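Local structure of JamJ (5DOZ) at residues Q7-K12 with L22-L27; V44-R49 with V333-P338; G77-G82 with T134-F139. The protein is an NADPH-binding enoyl reductase of a polyketide synthase, probably acting in the formation of a cyclopropane ring. All blocks are in the same frame, centred on the assembly; numbering follows the deposited sequence.

Contact 1 of 3, residues Q7-K12 with L22-L27; sequences QPVQLK and LTWVSL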
loop_
_atom_site.group_PDB
_atom_site.type_symbol
_atom_site.label_atom_id
_atom_site.label_comp_id
_atom_site.label_asym_id
_atom_site.label_seq_id
_atom_site.Cartn_x
_atom_site.Cartn_y
_atom_site.Cartn_z
ATOM N N GLN A 7 13.573 -25.063 8.182
ATOM C CA GLN A 7 14.287 -24.906 6.880
ATOM C C GLN A 7 13.813 -23.642 6.154
ATOM O O GLN A 7 12.623 -23.320 6.197
ATOM C CB GLN A 7 14.061 -26.142 5.999
ATOM C CG GLN A 7 14.941 -26.207 4.756
ATOM C CD GLN A 7 14.476 -27.243 3.752
ATOM O OE1 GLN A 7 14.558 -28.449 3.999
ATOM N NE2 GLN A 7 13.991 -26.776 2.603
ATOM N N PRO A 8 14.745 -22.919 5.498
ATOM C CA PRO A 8 14.386 -21.748 4.685
ATOM C C PRO A 8 13.423 -22.076 3.536
ATOM O O PRO A 8 13.595 -23.085 2.848
ATOM C CB PRO A 8 15.737 -21.254 4.141
ATOM C CG PRO A 8 16.738 -22.311 4.481
ATOM C CD PRO A 8 16.204 -23.030 5.675
ATOM N N VAL A 9 12.422 -21.222 3.337
ATOM C CA VAL A 9 11.373 -21.467 2.340
ATOM C C VAL A 9 10.989 -20.217 1.546
ATOM O O VAL A 9 11.239 -19.094 1.976
ATOM C CB VAL A 9 10.101 -22.077 2.981
ATOM C CG1 VAL A 9 10.321 -23.544 3.341
ATOM C CG2 VAL A 9 9.657 -21.273 4.200
ATOM N N GLN A 10 10.371 -20.435 0.387
ATOM C CA GLN A 10 9.862 -19.360 -0.457
ATOM C C GLN A 10 8.451 -19.692 -0.951
ATOM O O GLN A 10 8.151 -20.846 -1.264
ATOM C CB GLN A 10 10.797 -19.143 -1.646
ATOM C CG GLN A 10 10.406 -17.997 -2.563
ATOM C CD GLN A 10 11.522 -17.614 -3.510
ATOM O OE1 GLN A 10 11.583 -18.096 -4.639
ATOM N NE2 GLN A 10 12.423 -16.752 -3.048
ATOM N N LEU A 11 7.587 -18.680 -1.015
ATOM C CA LEU A 11 6.231 -18.889 -1.510
ATOM C C LEU A 11 6.203 -18.889 -3.030
ATOM O O LEU A 11 6.697 -17.957 -3.682
ATOM C CB LEU A 11 5.266 -17.845 -0.946
ATOM C CG LEU A 11 3.770 -18.078 -1.166
ATOM C CD1 LEU A 11 3.282 -19.308 -0.400
ATOM C CD2 LEU A 11 2.989 -16.830 -0.767
ATOM N N LYS A 12 5.625 -19.950 -3.584
ATOM C CA LYS A 12 5.554 -20.146 -5.026
ATOM C C LYS A 12 4.177 -20.671 -5.425
ATOM O O LYS A 12 3.415 -21.161 -4.589
ATOM C CB LYS A 12 6.643 -21.130 -5.498
ATOM C CG LYS A 12 8.083 -20.742 -5.159
ATOM C CD LYS A 12 8.574 -19.535 -5.948
ATOM C CE LYS A 12 8.992 -19.911 -7.362
ATOM N NZ LYS A 12 9.217 -18.688 -8.183
ATOM N N LEU A 22 -0.856 -22.262 -3.594
ATOM C CA LEU A 22 0.217 -21.509 -2.947
ATOM C C LEU A 22 1.002 -22.445 -2.035
ATOM O O LEU A 22 0.455 -23.003 -1.081
ATOM C CB LEU A 22 -0.340 -20.322 -2.150
ATOM C CG LEU A 22 -0.826 -19.104 -2.947
ATOM C CD1 LEU A 22 -1.740 -18.230 -2.100
ATOM C CD2 LEU A 22 0.339 -18.302 -3.508
ATOM N N THR A 23 2.284 -22.615 -2.343
ATOM C CA THR A 23 3.114 -23.606 -1.678
ATOM C C THR A 23 4.436 -22.993 -1.226
ATOM O O THR A 23 5.027 -22.176 -1.933
ATOM C CB THR A 23 3.382 -24.811 -2.615
ATOM O OG1 THR A 23 2.144 -25.270 -3.185
ATOM C CG2 THR A 23 4.052 -25.967 -1.867
ATOM N N TRP A 24 4.883 -23.390 -0.036
ATOM C CA TRP A 24 6.218 -23.053 0.445
ATOM C C TRP A 24 7.220 -24.080 -0.082
ATOM O O TRP A 24 7.182 -25.254 0.293
ATOM C CB TRP A 24 6.246 -22.992 1.974
ATOM C CG TRP A 24 5.417 -21.872 2.542
ATOM C CD1 TRP A 24 4.159 -21.970 3.073
ATOM C CD2 TRP A 24 5.781 -20.487 2.630
ATOM N NE1 TRP A 24 3.720 -20.734 3.486
ATOM C CE2 TRP A 24 4.694 -19.805 3.225
ATOM C CE3 TRP A 24 6.919 -19.754 2.264
ATOM C CZ2 TRP A 24 4.712 -18.425 3.467
ATOM C CZ3 TRP A 24 6.935 -18.376 2.503
ATOM C CH2 TRP A 24 5.838 -17.730 3.098
ATOM N N VAL A 25 8.092 -23.630 -0.976
ATOM C CA VAL A 25 9.105 -24.482 -1.596
ATOM C C VAL A 25 10.481 -24.150 -1.006
ATOM O O VAL A 25 10.715 -23.027 -0.549
ATOM C CB VAL A 25 9.116 -24.308 -3.139
ATOM C CG1 VAL A 25 10.156 -25.210 -3.795
ATOM C CG2 VAL A 25 7.740 -24.594 -3.727
ATOM N N SER A 26 11.378 -25.135 -1.013
ATOM C CA SER A 26 12.750 -24.966 -0.529
ATOM C C SER A 26 13.421 -23.722 -1.106
ATOM O O SER A 26 13.306 -23.443 -2.301
ATOM C CB SER A 26 13.580 -26.210 -0.859
ATOM O OG SER A 26 14.940 -26.026 -0.506
ATOM N N LEU A 27 14.107 -22.972 -0.245
ATOM C CA LEU A 27 14.834 -21.773 -0.664
ATOM C C LEU A 27 16.319 -21.954 -0.406
ATOM O O LEU A 27 16.733 -22.169 0.732
ATOM C CB LEU A 27 14.316 -20.528 0.069
ATOM C CG LEU A 27 15.101 -19.211 -0.033
ATOM C CD1 LEU A 27 14.973 -18.577 -1.412
ATOM C CD2 LEU A 27 14.649 -18.238 1.048
#
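Leu-11 lies over one face of the Trp-24 indole, and this pair forms the dense side of the antiparallel beta hairpin made by strands 9-13 and 22-26. CB of Leu-11 sits 4.0 Å from the centroid of the six-membered ring of Trp-24, a CH-pi contact close to the ring normal. With CG turned anti to the main-chain nitrogen (chi1 -169°), Leu-11 carries CD1 over the middle of the indole and brings CD2 to 4.1 Å from CD2 of Leu-22. CG2 of Val-9 meets CE3 of Trp-24 at 3.7 Å, the two side chains crossing at about a right angle. Helix 317-326 covers this face through Ile-317 and Phe-321, while NE1 of Trp-24 is hydrogen-bonded to the carbonyl of Asn-314. An alanine in place of Trp-24 would probably leave Leu-11 and Val-9 without their aromatic partner and the Asn-314 carbonyl without this donor. The face bearing Gln-10, Lys-12, Thr-23 and Val-25 is looser. There CB of Lys-12 only grazes CG2 of Val-25 at 4.0 Å, and the bent lysine chain takes NZ to hydrogen bonds with the carbonyl oxygens of Asp-72 and Leu-74. At the exposed end, NE2 of Gln-7 approaches OG of Ser-26 without the angle for a hydrogen bond. Between the faces run paired backbone bonds, among them N of Gln-10 to O of Val-25 at 2.8 Å and N of Thr-23 to O of Lys-12 at 2.9 Å. The hairpin thus owes its register to the backbone, and backbone bonds of Val-9 and Leu-11 with Ser-111 and Phe-109 add to its apolar attachment.

Contact 2 of 3, residues V44-R49 with V333-P338; sequences VPVNFR and VVVTMP. With NDP (NADPH dihydro-nicotinamide-adenine-dinucleotide phosphate), chain E.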
loop_
_atom_site.group_PDB
_atom_site.type_symbol
_atom_site.label_atom_id
_atom_site.label_comp_id
_atom_site.label_asym_id
_atom_site.label_seq_id
_atom_site.Cartn_x
_atom_site.Cartn_y
_atom_site.Cartn_z
ATOM N N VAL A 44 5.108 -10.567 7.113
ATOM C CA VAL A 44 4.830 -10.064 5.767
ATOM C C VAL A 44 3.337 -9.834 5.569
ATOM O O VAL A 44 2.534 -10.756 5.722
ATOM C CB VAL A 44 5.312 -11.041 4.666
ATOM C CG1 VAL A 44 5.274 -10.371 3.297
ATOM C CG2 VAL A 44 6.708 -11.570 4.957
ATOM N N PRO A 45 2.954 -8.594 5.235
ATOM C CA PRO A 45 1.551 -8.375 4.909
ATOM C C PRO A 45 1.204 -8.873 3.507
ATOM O O PRO A 45 2.048 -8.842 2.602
ATOM C CB PRO A 45 1.373 -6.857 5.036
ATOM C CG PRO A 45 2.743 -6.280 4.989
ATOM C CD PRO A 45 3.706 -7.341 5.437
ATOM N N VAL A 46 -0.017 -9.376 3.348
ATOM C CA VAL A 46 -0.532 -9.736 2.035
ATOM C C VAL A 46 -1.015 -8.448 1.383
ATOM O O VAL A 46 -1.790 -7.694 1.976
ATOM C CB VAL A 46 -1.724 -10.716 2.112
ATOM C CG1 VAL A 46 -1.992 -11.329 0.740
ATOM C CG2 VAL A 46 -1.470 -11.809 3.138
ATOM N N ASN A 47 -0.539 -8.190 0.172
ATOM C CA ASN A 47 -0.962 -7.012 -0.563
ATOM C C ASN A 47 -1.993 -7.377 -1.621
ATOM O O ASN A 47 -2.086 -8.530 -2.040
ATOM C CB ASN A 47 0.243 -6.286 -1.171
ATOM C CG ASN A 47 0.872 -5.290 -0.202
ATOM O OD1 ASN A 47 0.413 -4.157 -0.074
ATOM N ND2 ASN A 47 1.927 -5.709 0.479
ATOM N N PHE A 48 -2.778 -6.388 -2.031
ATOM C CA PHE A 48 -3.788 -6.564 -3.066
ATOM C C PHE A 48 -3.179 -7.119 -4.348
ATOM O O PHE A 48 -3.761 -7.995 -4.990
ATOM C CB PHE A 48 -4.464 -5.223 -3.337
ATOM C CG PHE A 48 -5.717 -5.321 -4.144
ATOM C CD1 PHE A 48 -6.948 -5.451 -3.517
ATOM C CD2 PHE A 48 -5.675 -5.249 -5.530
ATOM C CE1 PHE A 48 -8.112 -5.527 -4.258
ATOM C CE2 PHE A 48 -6.841 -5.323 -6.280
ATOM C CZ PHE A 48 -8.060 -5.464 -5.643
ATOM N N ARG A 49 -2.007 -6.613 -4.717
ATOM C CA ARG A 49 -1.306 -7.088 -5.912
ATOM C C ARG A 49 -0.812 -8.537 -5.805
ATOM O O ARG A 49 -0.640 -9.201 -6.830
ATOM C CB ARG A 49 -0.145 -6.152 -6.272
ATOM C CG ARG A 49 -0.485 -5.104 -7.320
ATOM C CD ARG A 49 0.691 -4.165 -7.573
ATOM N NE ARG A 49 1.824 -4.802 -8.253
ATOM C CZ ARG A 49 2.946 -4.174 -8.613
ATOM N NH1 ARG A 49 3.113 -2.874 -8.360
ATOM N NH2 ARG A 49 3.908 -4.850 -9.230
ATOM N N VAL A 333 -3.597 -7.360 6.790
ATOM C CA VAL A 333 -3.523 -8.805 6.998
ATOM C C VAL A 333 -2.047 -9.200 6.964
ATOM O O VAL A 333 -1.376 -9.018 5.942
ATOM C CB VAL A 333 -4.310 -9.577 5.915
ATOM C CG1 VAL A 333 -4.191 -11.081 6.122
ATOM C CG2 VAL A 333 -5.771 -9.145 5.899
ATOM N N VAL A 334 -1.553 -9.736 8.081
ATOM C CA VAL A 334 -0.110 -9.939 8.279
ATOM C C VAL A 334 0.224 -11.401 8.574
ATOM O O VAL A 334 -0.388 -12.023 9.441
ATOM C CB VAL A 334 0.434 -9.050 9.426
ATOM C CG1 VAL A 334 1.956 -9.146 9.526
ATOM C CG2 VAL A 334 0.005 -7.596 9.242
ATOM N N VAL A 335 1.200 -11.936 7.841
ATOM C CA VAL A 335 1.664 -13.300 8.031
ATOM C C VAL A 335 2.967 -13.314 8.827
ATOM O O VAL A 335 3.917 -12.611 8.483
ATOM C CB VAL A 335 1.879 -14.021 6.680
ATOM C CG1 VAL A 335 2.455 -15.413 6.899
ATOM C CG2 VAL A 335 0.577 -14.111 5.892
ATOM N N THR A 336 3.001 -14.113 9.891
ATOM C CA THR A 336 4.231 -14.354 10.645
ATOM C C THR A 336 5.032 -15.467 9.976
ATOM O O THR A 336 4.457 -16.434 9.481
ATOM C CB THR A 336 3.934 -14.775 12.096
ATOM O OG1 THR A 336 3.113 -15.951 12.094
ATOM C CG2 THR A 336 3.215 -13.661 12.842
ATOM N N MET A 337 6.355 -15.327 9.967
ATOM C CA MET A 337 7.224 -16.340 9.367
ATOM C C MET A 337 7.819 -17.282 10.425
ATOM O O MET A 337 7.908 -16.910 11.601
ATOM C CB MET A 337 8.322 -15.677 8.523
ATOM C CG MET A 337 7.784 -14.858 7.353
ATOM S SD MET A 337 7.025 -15.842 6.043
ATOM C CE MET A 337 8.497 -16.540 5.296
ATOM N N PRO A 338 8.203 -18.512 10.014
ATOM C CA PRO A 338 8.808 -19.486 10.928
ATOM C C PRO A 338 10.315 -19.296 11.118
ATOM O O PRO A 338 10.807 -18.164 11.115
ATOM C CB PRO A 338 8.540 -20.821 10.234
ATOM C CG PRO A 338 8.533 -20.483 8.780
ATOM C CD PRO A 338 7.937 -19.100 8.687
HETATM P PA NDP E . -6.972 -3.675 0.282
HETATM O O1A NDP E . -7.304 -5.052 -0.259
HETATM O O2A NDP E . -6.598 -3.501 1.730
HETATM O O5B NDP E . -8.231 -2.709 0.022
HETATM C C5B NDP E . -9.262 -3.037 -0.902
HETATM C C4B NDP E . -10.528 -2.361 -0.404
HETATM O O4B NDP E . -11.382 -2.088 -1.520
HETATM C C3B NDP E . -11.336 -3.232 0.553
HETATM O O3B NDP E . -11.044 -2.949 1.925
HETATM C C2B NDP E . -12.759 -2.831 0.265
HETATM O O2B NDP E . -13.139 -1.845 1.212
HETATM C C1B NDP E . -12.740 -2.165 -1.099
HETATM N N9A NDP E . -13.508 -2.942 -2.090
HETATM C C8A NDP E . -13.479 -4.273 -2.260
HETATM N N7A NDP E . -14.307 -4.640 -3.263
HETATM C C5A NDP E . -14.878 -3.520 -3.749
HETATM C C6A NDP E . -15.848 -3.182 -4.815
HETATM N N6A NDP E . -16.388 -4.147 -5.590
HETATM N N1A NDP E . -16.174 -1.876 -4.989
HETATM C C2A NDP E . -15.646 -0.897 -4.231
HETATM N N3A NDP E . -14.760 -1.140 -3.248
HETATM C C4A NDP E . -14.346 -2.404 -2.970
HETATM O O3 NDP E . -5.860 -3.006 -0.671
HETATM P PN NDP E . -4.919 -1.747 -0.321
HETATM O O1N NDP E . -5.637 -0.797 0.589
HETATM O O2N NDP E . -3.561 -2.261 0.070
HETATM O O5D NDP E . -4.762 -1.021 -1.752
HETATM C C5D NDP E . -5.899 -0.556 -2.491
HETATM C C4D NDP E . -5.565 -0.458 -3.980
HETATM O O4D NDP E . -4.401 0.345 -4.193
HETATM C C3D NDP E . -5.247 -1.805 -4.597
HETATM O O3D NDP E . -5.816 -1.816 -5.905
HETATM C C2D NDP E . -3.732 -1.842 -4.673
HETATM O O2D NDP E . -3.219 -2.712 -5.693
HETATM C C1D NDP E . -3.396 -0.381 -4.906
HETATM N N1N NDP E . -2.069 -0.020 -4.405
HETATM C C2N NDP E . -1.276 0.711 -5.201
HETATM C C3N NDP E . -0.129 1.330 -4.719
HETATM C C7N NDP E . 0.589 2.334 -5.576
HETATM O O7N NDP E . 1.785 2.528 -5.437
HETATM N N7N NDP E . -0.109 3.008 -6.486
HETATM C C4N NDP E . 0.465 0.882 -3.399
HETATM C C5N NDP E . -0.535 0.191 -2.588
HETATM C C6N NDP E . -1.715 -0.308 -3.138
HETATM P P2B NDP E . -14.677 -1.573 1.549
HETATM O O1X NDP E . -15.211 -2.905 2.025
HETATM O O2X NDP E . -14.576 -0.520 2.608
HETATM O O3X NDP E . -15.275 -1.087 0.252
HETATM O O HOH W 1 -3.328 -6.825 4.120
#
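Val-44 and Val-335 form a hydrogen-bonded antiparallel pair where the C-terminal strand 332-336 joins strand 37-45, within the mixed sheet of the GroES-like domain of this medium-chain dehydrogenase/reductase fold. N of Val-44 donates to O of Val-335 at 2.7 Å, in the carbonyl plane, and N of Val-335 returns a bond to O of Val-44 at 2.8 Å from well above that carbonyl's plane. As the first chain leaves the sheet, N of Val-46 still reaches O of Val-333 at 3.0 Å. Pro-45 has no N-H to give; its CA makes a CA-H...O contact with the same carbonyl, so O of Val-333 receives two approaches. A water extends the pairing beyond the last direct bond, accepting from N of Val-333 and donating to O of Val-46 at 2.8 Å.

Apolar contacts line the face formed by Val-44 and Val-335. Val-46 and Val-333 lie side by side and point the same way, and CG2 of Val-46, set anti to its own carbonyl carbon (chi1 -166° for CG1), touches both CG1 of Val-333 and CG2 of Val-335. CG2 of Val-44 meets CG of Met-337 at 4.2 Å. Leu-324 of helix 317-326 packs on Val-46 and Val-333.

A third group of contacts is with NADPH, which lies beyond the strand pair where the chain turns into helix 48-54. CG of Arg-49 stands 4.0 Å from the ribose oxygen O2D. The ring of Phe-48 has O3D over one face, while its CD1 meets the phosphate oxygen O1A at the ring edge, in plane, at 3.3 Å.

Contact 3 of 3, residues G77-G82 with T134-F139; sequences GFEAVG and TIPIPF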
loop_
_atom_site.group_PDB
_atom_site.type_symbol
_atom_site.label_atom_id
_atom_site.label_comp_id
_atom_site.label_asym_id
_atom_site.label_seq_id
_atom_site.Cartn_x
_atom_site.Cartn_y
_atom_site.Cartn_z
ATOM N N GLY A 77 5.321 -10.861 -2.258
ATOM C CA GLY A 77 5.688 -10.045 -1.098
ATOM C C GLY A 77 6.374 -8.740 -1.447
ATOM O O GLY A 77 7.506 -8.737 -1.932
ATOM N N PHE A 78 5.695 -7.629 -1.162
ATOM C CA PHE A 78 6.127 -6.291 -1.596
ATOM C C PHE A 78 6.733 -5.450 -0.474
ATOM O O PHE A 78 7.266 -4.362 -0.714
ATOM C CB PHE A 78 4.945 -5.527 -2.215
ATOM C CG PHE A 78 4.502 -6.059 -3.549
ATOM C CD1 PHE A 78 5.178 -5.703 -4.716
ATOM C CD2 PHE A 78 3.394 -6.889 -3.646
ATOM C CE1 PHE A 78 4.768 -6.184 -5.949
ATOM C CE2 PHE A 78 2.975 -7.371 -4.877
ATOM C CZ PHE A 78 3.665 -7.024 -6.032
ATOM N N GLU A 79 6.640 -5.962 0.749
ATOM C CA GLU A 79 7.100 -5.277 1.951
ATOM C C GLU A 79 7.210 -6.307 3.077
ATOM O O GLU A 79 6.626 -7.386 2.982
ATOM C CB GLU A 79 6.110 -4.175 2.351
ATOM C CG GLU A 79 4.660 -4.641 2.351
ATOM C CD GLU A 79 3.681 -3.623 2.900
ATOM O OE1 GLU A 79 4.094 -2.741 3.686
ATOM O OE2 GLU A 79 2.479 -3.709 2.543
ATOM N N ALA A 80 7.935 -5.961 4.143
ATOM C CA ALA A 80 8.103 -6.846 5.303
ATOM C C ALA A 80 8.769 -6.128 6.472
ATOM O O ALA A 80 9.172 -4.974 6.369
ATOM C CB ALA A 80 8.922 -8.078 4.923
ATOM N N VAL A 81 8.871 -6.828 7.591
ATOM C CA VAL A 81 9.738 -6.411 8.679
ATOM C C VAL A 81 10.668 -7.588 8.962
ATOM O O VAL A 81 10.331 -8.731 8.657
ATOM C CB VAL A 81 8.935 -5.987 9.931
ATOM C CG1 VAL A 81 8.190 -7.169 10.540
ATOM C CG2 VAL A 81 9.850 -5.337 10.963
ATOM N N GLY A 82 11.846 -7.307 9.511
ATOM C CA GLY A 82 12.780 -8.363 9.856
ATOM C C GLY A 82 14.064 -7.850 10.468
ATOM O O GLY A 82 14.116 -6.737 10.991
ATOM N N THR A 134 2.524 -3.055 9.469
ATOM C CA THR A 134 1.351 -2.366 8.910
ATOM C C THR A 134 1.675 -0.993 8.302
ATOM O O THR A 134 0.772 -0.295 7.825
ATOM C CB THR A 134 0.235 -2.155 9.964
ATOM O OG1 THR A 134 0.655 -1.175 10.924
ATOM C CG2 THR A 134 -0.129 -3.465 10.678
ATOM N N ILE A 135 2.949 -0.611 8.304
ATOM C CA ILE A 135 3.341 0.764 7.953
ATOM C C ILE A 135 3.740 1.027 6.483
ATOM O O ILE A 135 3.167 1.915 5.853
ATOM C CB ILE A 135 4.421 1.316 8.921
ATOM C CG1 ILE A 135 3.819 1.517 10.317
ATOM C CG2 ILE A 135 5.013 2.625 8.402
ATOM C CD1 ILE A 135 4.818 1.968 11.367
ATOM N N PRO A 136 4.713 0.266 5.936
ATOM C CA PRO A 136 5.409 0.711 4.715
ATOM C C PRO A 136 4.518 1.082 3.525
ATOM O O PRO A 136 4.345 2.264 3.249
ATOM C CB PRO A 136 6.324 -0.471 4.382
ATOM C CG PRO A 136 6.553 -1.135 5.695
ATOM C CD PRO A 136 5.241 -1.027 6.410
ATOM N N ILE A 137 3.968 0.102 2.818
ATOM C CA ILE A 137 3.151 0.412 1.641
ATOM C C ILE A 137 1.974 1.362 1.929
ATOM O O ILE A 137 1.808 2.345 1.213
ATOM C CB ILE A 137 2.676 -0.853 0.884
ATOM C CG1 ILE A 137 3.867 -1.647 0.325
ATOM C CG2 ILE A 137 1.699 -0.490 -0.228
ATOM C CD1 ILE A 137 4.930 -0.827 -0.379
ATOM N N PRO A 138 1.165 1.087 2.977
ATOM C CA PRO A 138 0.035 1.980 3.236
ATOM C C PRO A 138 0.441 3.435 3.474
ATOM O O PRO A 138 -0.050 4.328 2.783
ATOM C CB PRO A 138 -0.597 1.384 4.506
ATOM C CG PRO A 138 -0.232 -0.056 4.450
ATOM C CD PRO A 138 1.185 -0.029 3.944
ATOM N N PHE A 139 1.329 3.665 4.438
ATOM C CA PHE A 139 1.730 5.020 4.802
ATOM C C PHE A 139 2.606 5.729 3.773
ATOM O O PHE A 139 2.434 6.925 3.556
ATOM C CB PHE A 139 2.358 5.057 6.200
ATOM C CG PHE A 139 1.340 5.117 7.306
ATOM C CD1 PHE A 139 0.802 6.338 7.708
ATOM C CD2 PHE A 139 0.906 3.956 7.936
ATOM C CE1 PHE A 139 -0.140 6.401 8.729
ATOM C CE2 PHE A 139 -0.034 4.009 8.954
ATOM C CZ PHE A 139 -0.559 5.235 9.352
#
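Glu-79 reaches from the start of strand 79-87 to the first turn of helix 136-149, where its OE1 accepts a hydrogen bond from N of Ile-137. The bond is 3.0 Å long and nearly straight at the hydrogen (171°), but the N-H comes from above the carboxylate plane. Glu-79 adopts an uncommon first torsion: CG stands between the main-chain N and the carbonyl carbon (chi1 47°), and the chain then runs out extended, which delivers the carboxylate to the helix end. The same oxygen is packed against the ring of Pro-136, whose CB lies 3.3 Å from OE1.

Strand 79-87 belongs to the mixed sheet of the GroES-like domain, whereas helix 136-149 leads on towards the Rossmann-fold domain that binds the cofactor, so the glutamate spans two elements near the interdomain cleft. A salt bridge to Arg-332 and a hydrogen bond from Asn-47 ND2 hold OE2, leaving both buried oxygens with partners.

Ile-137 turns CG1 anti to its carbonyl carbon (chi1 -63°), which lays CG1 over the face of the Glu-79 carboxylate, 3.3 Å from CD, on the side from which the N-H also comes. Beyond it, CD1 approaches O of Phe-78 more loosely, at 4.3 Å. The isoleucine side chain also borders the bound NADPH, about 3 Å away between nearest atoms.

Contact 1 is a surface hairpin outside the main sheet, whereas contacts 2 and 3 are buried and meet in it, since strands 37-45 and 79-87 are neighbours there. Contact 1 reaches contact 2 through packing of CH2 of Trp-24 on CE of Met-337. Between contacts 2 and 3 the link is polar as well, through Asn-47 and Glu-79, and Pro-45 packs on the glutamate. Contacts 1 and 2 share ladder chemistry, but aromatic packing flanks the first and valines the second; contact 3 replaces the ladder with one buried carboxylate at a helix start. Of the three contacts, 2 and 3 include residues of the NADPH pocket.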